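Local coordinates for protein transcription factor TAU subunit SFC1 (Schizosaccharomyces pombe, PDB 4BJJ) that pairs through this N-terminal domain with the Sfc7 subunit of TFIIIC, the factor that activates tRNA and 5S RNA genes for RNA polymerase III, at residues N11-I16 with N91-R96; L54-R59 with F99-M104. The protein carries 3 engineered substitutions. All coordinates share one frame; numbering follows the deposited sequence.

In the fold
Both contacts draw on the long strand 88-100, which enters contact 1 through residues 91-96 and reaches contact 2 with its last residues, F99 and L100, before the chain turns at 101-104. Their segments alternate along the chain, in the order 11-16, 54-59, 91-96, 99-104, and their centres lie about 20 Å apart on opposite sides of the chain's centre. In contact 1 this strand runs parallel to strand 12-18; in contact 2 its far end packs against the segment holding strand 55-56. I16 bridges the two, its side chain touching L54, F99 and F101. Strand 12-18 also pairs with a strand of the partner protein, so contact 1 borders the interface, whereas contact 2 is largely internal to this domain.

Contact 1 of 2, residues N11-I16 with N91-R96; sequences NEYALI and NVSRIR
The side chain of E12 crosses that of R96 at a slant, hydrocarbon to hydrocarbon before charge to charge. Its CB sits 3.9 Å from the carbonyl oxygen of R94 and equally far from R96 CG; its CG also lies beside R96 CG, and its CD comes within 3.4 Å of that same methylene. At the tip, E12 OE2 accepts a hydrogen bond from R96 NH1 at 2.6 Å, part of a salt bridge: the oxygen lies in the guanidinium plane and is met on its syn side, though 28° out of the carboxylate plane, the two planes being 78° apart. The arginine gets there by bending at chi2 and chi3, and an alanine in place of the glutamate would probably leave the R96 guanidinium without this carboxylate and less firmly held. The backbones form a parallel pairing, Y13 N bonding to R94 O and R96 N to Y13 O, both at 2.9 Å, within the mixed sheet of this triple-barrel-family domain; along the other edge of strand 12-18, Y13 to I16 pair antiparallel with a strand of the partner protein's chain. On the opposite face from E12, the Y13 ring meets S93 CB edge-on through CE1, 3.5 Å away. L15 CB packs on I95 CG2 at 3.4 Å.

Contact 2 of 2, residues L54-R59 with F99-M104; sequences LELNLR and FLFRDM
L56 lies over one face of the F101 ring, with its CB 3.8 Å from the ring centroid and 26° off the normal, a CH-pi contact displaced toward the CE1 rim. With CG anti to the backbone N (chi1 178°), the leucine carries its CD2 branch along the same side of the ring, to 3.8 Å from F101 CD1 and close to CG. The far end of the same phenylalanine meets L54 differently: the carbonyl oxygen of L54 stands near the ring plane, 3.6 Å from F101 CZ, while L54 CD2 comes to 4.0 Å from F101 CE2. That CD2 methyl also lies over a face of the F99 ring, and L54 CB touches F99 CD2 at 3.6 Å. L54 thus fits against both phenylalanines, its side chain crossing that of F99 at about a right angle. No hydrogen bond joins the two segments; even the nearest CA atoms, those of L54 and F99, are 7.3 Å apart, and side chains fill the interval. From F101 to M104 the chain makes a type II beta turn. Strand 68-73 completes the arrangement, with A70 hydrogen-bonded backbone to backbone with L54 and touching both F99 and F101, while V72 packs on F99. Helix 35-47 closes in through A41 on L54 and S45 on F99, and strand 12-18 contributes I16 against L54 and H18 against L56.

Contact 1 of 2, residues N11-I16 with N91-R96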
loop_
_atom_site.group_PDB
_atom_site.type_symbol
_atom_site.label_atom_id
_atom_site.label_comp_id
_atom_site.label_asym_id
_atom_site.label_seq_id
_atom_site.Cartn_x
_atom_site.Cartn_y
_atom_site.Cartn_z
ATOM N N ASN A 11 -7.733 -6.001 -10.619
ATOM C CA ASN A 11 -8.200 -5.092 -9.601
ATOM C C ASN A 11 -7.136 -4.053 -9.301
ATOM O O ASN A 11 -5.938 -4.346 -9.317
ATOM C CB ASN A 11 -8.543 -5.863 -8.331
ATOM C CG ASN A 11 -9.476 -7.031 -8.589
ATOM O OD1 ASN A 11 -10.462 -6.909 -9.288
ATOM N ND2 ASN A 11 -9.145 -8.175 -8.030
ATOM N N GLU A 12 -7.582 -2.839 -9.016
ATOM C CA GLU A 12 -6.675 -1.760 -8.714
ATOM C C GLU A 12 -7.128 -0.961 -7.502
ATOM O O GLU A 12 -8.307 -0.920 -7.173
ATOM C CB GLU A 12 -6.545 -0.875 -9.937
ATOM C CG GLU A 12 -5.939 -1.590 -11.144
ATOM C CD GLU A 12 -5.656 -0.639 -12.295
ATOM O OE1 GLU A 12 -6.431 0.333 -12.438
ATOM O OE2 GLU A 12 -4.650 -0.843 -13.031
ATOM N N TYR A 13 -6.168 -0.328 -6.831
ATOM C CA TYR A 13 -6.447 0.418 -5.612
ATOM C C TYR A 13 -5.657 1.706 -5.549
ATOM O O TYR A 13 -4.631 1.845 -6.217
ATOM C CB TYR A 13 -6.058 -0.392 -4.383
ATOM C CG TYR A 13 -6.831 -1.653 -4.194
ATOM C CD1 TYR A 13 -6.543 -2.787 -4.934
ATOM C CD2 TYR A 13 -7.842 -1.715 -3.262
ATOM C CE1 TYR A 13 -7.263 -3.942 -4.748
ATOM C CE2 TYR A 13 -8.538 -2.839 -3.060
ATOM C CZ TYR A 13 -8.256 -3.958 -3.794
ATOM O OH TYR A 13 -8.999 -5.090 -3.559
ATOM N N ALA A 14 -6.130 2.627 -4.711
ATOM C CA ALA A 14 -5.321 3.762 -4.276
ATOM C C ALA A 14 -4.857 3.548 -2.838
ATOM O O ALA A 14 -5.535 2.910 -2.043
ATOM C CB ALA A 14 -6.134 5.036 -4.357
ATOM N N LEU A 15 -3.725 4.125 -2.482
ATOM C CA LEU A 15 -3.177 3.890 -1.153
ATOM C C LEU A 15 -2.910 5.215 -0.495
ATOM O O LEU A 15 -2.298 6.077 -1.078
ATOM C CB LEU A 15 -1.892 3.075 -1.252
ATOM C CG LEU A 15 -1.019 2.981 0.005
ATOM C CD1 LEU A 15 -1.712 2.135 1.051
ATOM C CD2 LEU A 15 0.360 2.425 -0.348
ATOM N N ILE A 16 -3.393 5.365 0.727
ATOM C CA ILE A 16 -3.147 6.544 1.510
ATOM C C ILE A 16 -2.203 6.201 2.651
ATOM O O ILE A 16 -2.548 5.432 3.540
ATOM C CB ILE A 16 -4.451 7.095 2.067
ATOM C CG1 ILE A 16 -5.369 7.480 0.917
ATOM C CG2 ILE A 16 -4.192 8.316 2.916
ATOM C CD1 ILE A 16 -6.795 7.722 1.335
ATOM N N ASN A 91 -4.938 -13.424 -3.864
ATOM C CA ASN A 91 -5.055 -12.367 -4.863
ATOM C C ASN A 91 -3.876 -11.392 -4.810
ATOM O O ASN A 91 -3.329 -11.083 -3.732
ATOM C CB ASN A 91 -6.388 -11.625 -4.682
ATOM C CG ASN A 91 -6.805 -10.814 -5.932
ATOM O OD1 ASN A 91 -6.873 -9.584 -5.894
ATOM N ND2 ASN A 91 -7.104 -11.509 -7.025
ATOM N N VAL A 92 -3.474 -10.928 -5.987
ATOM C CA VAL A 92 -2.527 -9.822 -6.099
ATOM C C VAL A 92 -3.128 -8.721 -6.963
ATOM O O VAL A 92 -3.607 -8.992 -8.045
ATOM C CB VAL A 92 -1.180 -10.254 -6.713
ATOM C CG1 VAL A 92 -0.186 -9.089 -6.691
ATOM C CG2 VAL A 92 -0.608 -11.468 -5.978
ATOM N N SER A 93 -3.069 -7.477 -6.482
ATOM C CA SER A 93 -3.634 -6.321 -7.186
ATOM C C SER A 93 -2.660 -5.145 -7.194
ATOM O O SER A 93 -1.853 -4.997 -6.289
ATOM C CB SER A 93 -4.935 -5.872 -6.518
ATOM O OG SER A 93 -5.812 -6.953 -6.349
ATOM N N ARG A 94 -2.750 -4.305 -8.215
ATOM C CA ARG A 94 -1.887 -3.141 -8.286
ATOM C C ARG A 94 -2.459 -1.951 -7.501
ATOM O O ARG A 94 -3.645 -1.700 -7.501
ATOM C CB ARG A 94 -1.637 -2.749 -9.731
ATOM C CG ARG A 94 -0.979 -3.834 -10.528
ATOM C CD ARG A 94 -0.675 -3.375 -11.945
ATOM N NE ARG A 94 0.172 -2.184 -11.982
ATOM C CZ ARG A 94 0.442 -1.476 -13.084
ATOM N NH1 ARG A 94 -0.087 -1.835 -14.242
ATOM N NH2 ARG A 94 1.241 -0.402 -13.030
ATOM N N ILE A 95 -1.577 -1.277 -6.779
ATOM C CA ILE A 95 -1.857 -0.015 -6.154
ATOM C C ILE A 95 -1.357 1.020 -7.193
ATOM O O ILE A 95 -0.152 1.168 -7.412
ATOM C CB ILE A 95 -1.097 0.085 -4.811
ATOM C CG1 ILE A 95 -1.589 -0.986 -3.843
ATOM C CG2 ILE A 95 -1.253 1.448 -4.171
ATOM C CD1 ILE A 95 -0.700 -1.167 -2.597
ATOM N N ARG A 96 -2.285 1.711 -7.853
ATOM C CA ARG A 96 -1.927 2.576 -8.981
ATOM C C ARG A 96 -1.509 3.971 -8.548
ATOM O O ARG A 96 -0.745 4.613 -9.251
ATOM C CB ARG A 96 -3.065 2.677 -9.997
ATOM C CG ARG A 96 -3.414 1.383 -10.725
ATOM C CD ARG A 96 -2.236 0.672 -11.329
ATOM N NE ARG A 96 -1.508 1.434 -12.340
ATOM C CZ ARG A 96 -1.820 1.451 -13.639
ATOM N NH1 ARG A 96 -2.869 0.790 -14.094
ATOM N NH2 ARG A 96 -1.103 2.168 -14.481
HETATM O O HOH W 1 -4.240 -4.922 -11.009
#

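Contact 2 of 2, residues L54-R59 with F99-M104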
loop_
_atom_site.group_PDB
_atom_site.type_symbol
_atom_site.label_atom_id
_atom_site.label_comp_id
_atom_site.label_asym_id
_atom_site.label_seq_id
_atom_site.Cartn_x
_atom_site.Cartn_y
_atom_site.Cartn_z
ATOM N N LEU A 54 -5.544 15.412 -1.727
ATOM C CA LEU A 54 -6.088 15.019 -0.447
ATOM C C LEU A 54 -5.392 15.816 0.645
ATOM O O LEU A 54 -4.189 16.046 0.599
ATOM C CB LEU A 54 -5.906 13.516 -0.247
ATOM C CG LEU A 54 -6.515 12.836 0.970
ATOM C CD1 LEU A 54 -8.014 12.955 1.001
ATOM C CD2 LEU A 54 -6.105 11.360 0.961
ATOM N N GLU A 55 -6.164 16.212 1.640
ATOM C CA GLU A 55 -5.678 17.068 2.699
ATOM C C GLU A 55 -5.772 16.378 4.080
ATOM O O GLU A 55 -6.740 15.690 4.373
ATOM C CB GLU A 55 -6.507 18.344 2.674
ATOM C CG GLU A 55 -5.886 19.511 3.379
ATOM C CD GLU A 55 -6.679 20.772 3.168
ATOM O OE1 GLU A 55 -6.439 21.439 2.148
ATOM O OE2 GLU A 55 -7.541 21.088 4.017
ATOM N N LEU A 56 -4.743 16.557 4.905
ATOM C CA LEU A 56 -4.684 15.933 6.219
ATOM C C LEU A 56 -4.702 16.975 7.329
ATOM O O LEU A 56 -3.944 17.962 7.321
ATOM C CB LEU A 56 -3.423 15.077 6.346
ATOM C CG LEU A 56 -3.180 14.388 7.699
ATOM C CD1 LEU A 56 -4.152 13.249 7.932
ATOM C CD2 LEU A 56 -1.764 13.886 7.759
ATOM N N ASN A 57 -5.576 16.728 8.289
ATOM C CA ASN A 57 -5.722 17.586 9.457
ATOM C C ASN A 57 -5.739 16.755 10.746
ATOM O O ASN A 57 -6.790 16.283 11.176
ATOM C CB ASN A 57 -7.023 18.384 9.330
ATOM C CG ASN A 57 -7.116 19.488 10.328
ATOM O OD1 ASN A 57 -6.193 19.735 11.089
ATOM N ND2 ASN A 57 -8.233 20.164 10.333
ATOM N N LEU A 58 -4.568 16.565 11.341
ATOM C CA LEU A 58 -4.423 15.725 12.534
ATOM C C LEU A 58 -4.923 16.348 13.822
ATOM O O LEU A 58 -5.299 15.629 14.743
ATOM C CB LEU A 58 -2.962 15.353 12.746
ATOM C CG LEU A 58 -2.333 14.437 11.701
ATOM C CD1 LEU A 58 -0.858 14.280 12.012
ATOM C CD2 LEU A 58 -3.052 13.099 11.670
ATOM N N ARG A 59 -4.901 17.676 13.902
ATOM C CA ARG A 59 -5.309 18.383 15.107
ATOM C C ARG A 59 -6.367 19.438 14.790
ATOM O O ARG A 59 -6.073 20.619 14.821
ATOM C CB ARG A 59 -4.102 19.032 15.776
ATOM C CG ARG A 59 -2.969 18.075 16.133
ATOM C CD ARG A 59 -1.788 18.821 16.725
ATOM N NE ARG A 59 -2.142 19.606 17.904
ATOM C CZ ARG A 59 -2.341 19.107 19.126
ATOM N NH1 ARG A 59 -2.250 17.798 19.369
ATOM N NH2 ARG A 59 -2.641 19.927 20.120
ATOM N N PHE A 99 -1.129 8.398 -1.933
ATOM C CA PHE A 99 -1.107 9.684 -1.246
ATOM C C PHE A 99 -0.125 9.571 -0.073
ATOM O O PHE A 99 -0.345 8.819 0.884
ATOM C CB PHE A 99 -2.510 10.049 -0.760
ATOM C CG PHE A 99 -3.527 10.190 -1.867
ATOM C CD1 PHE A 99 -4.140 9.066 -2.414
ATOM C CD2 PHE A 99 -3.873 11.456 -2.359
ATOM C CE1 PHE A 99 -5.076 9.195 -3.413
ATOM C CE2 PHE A 99 -4.815 11.594 -3.369
ATOM C CZ PHE A 99 -5.424 10.464 -3.892
ATOM N N LEU A 100 0.964 10.313 -0.183
ATOM C CA LEU A 100 2.084 10.232 0.745
ATOM C C LEU A 100 1.999 11.336 1.779
ATOM O O LEU A 100 2.236 12.505 1.487
ATOM C CB LEU A 100 3.405 10.350 -0.014
ATOM C CG LEU A 100 3.645 9.296 -1.106
ATOM C CD1 LEU A 100 4.578 9.831 -2.168
ATOM C CD2 LEU A 100 4.205 8.017 -0.570
ATOM N N PHE A 101 1.642 10.947 2.991
ATOM C CA PHE A 101 1.667 11.852 4.115
ATOM C C PHE A 101 2.850 11.547 5.034
ATOM O O PHE A 101 3.418 12.466 5.599
ATOM C CB PHE A 101 0.357 11.790 4.889
ATOM C CG PHE A 101 -0.763 12.466 4.213
ATOM C CD1 PHE A 101 -0.758 13.836 4.054
ATOM C CD2 PHE A 101 -1.827 11.740 3.739
ATOM C CE1 PHE A 101 -1.799 14.467 3.428
ATOM C CE2 PHE A 101 -2.873 12.376 3.111
ATOM C CZ PHE A 101 -2.864 13.753 2.964
ATOM N N ARG A 102 3.226 10.273 5.190
ATOM C CA ARG A 102 4.426 9.944 5.984
ATOM C C ARG A 102 5.656 10.459 5.289
ATOM O O ARG A 102 5.680 10.558 4.065
ATOM C CB ARG A 102 4.577 8.441 6.187
ATOM C CG ARG A 102 3.352 7.820 6.761
ATOM C CD ARG A 102 3.616 6.471 7.326
ATOM N NE ARG A 102 3.569 5.435 6.313
ATOM C CZ ARG A 102 2.501 4.694 6.026
ATOM N NH1 ARG A 102 1.343 4.881 6.655
ATOM N NH2 ARG A 102 2.602 3.750 5.100
ATOM N N ASP A 103 6.655 10.820 6.078
ATOM C CA ASP A 103 7.970 11.193 5.557
ATOM C C ASP A 103 8.050 12.620 4.991
ATOM O O ASP A 103 9.113 13.063 4.545
ATOM C CB ASP A 103 8.468 10.173 4.525
ATOM C CG ASP A 103 9.939 10.351 4.197
ATOM O OD1 ASP A 103 10.785 10.140 5.099
ATOM O OD2 ASP A 103 10.240 10.717 3.040
ATOM N N MET A 104 6.939 13.344 5.013
ATOM C CA MET A 104 7.016 14.775 4.805
ATOM C C MET A 104 7.639 15.313 6.091
ATOM O O MET A 104 7.598 14.637 7.123
ATOM C CB MET A 104 5.636 15.374 4.555
ATOM C CG MET A 104 4.819 14.615 3.523
ATOM S SD MET A 104 3.266 15.447 3.127
ATOM C CE MET A 104 3.883 16.834 2.176
#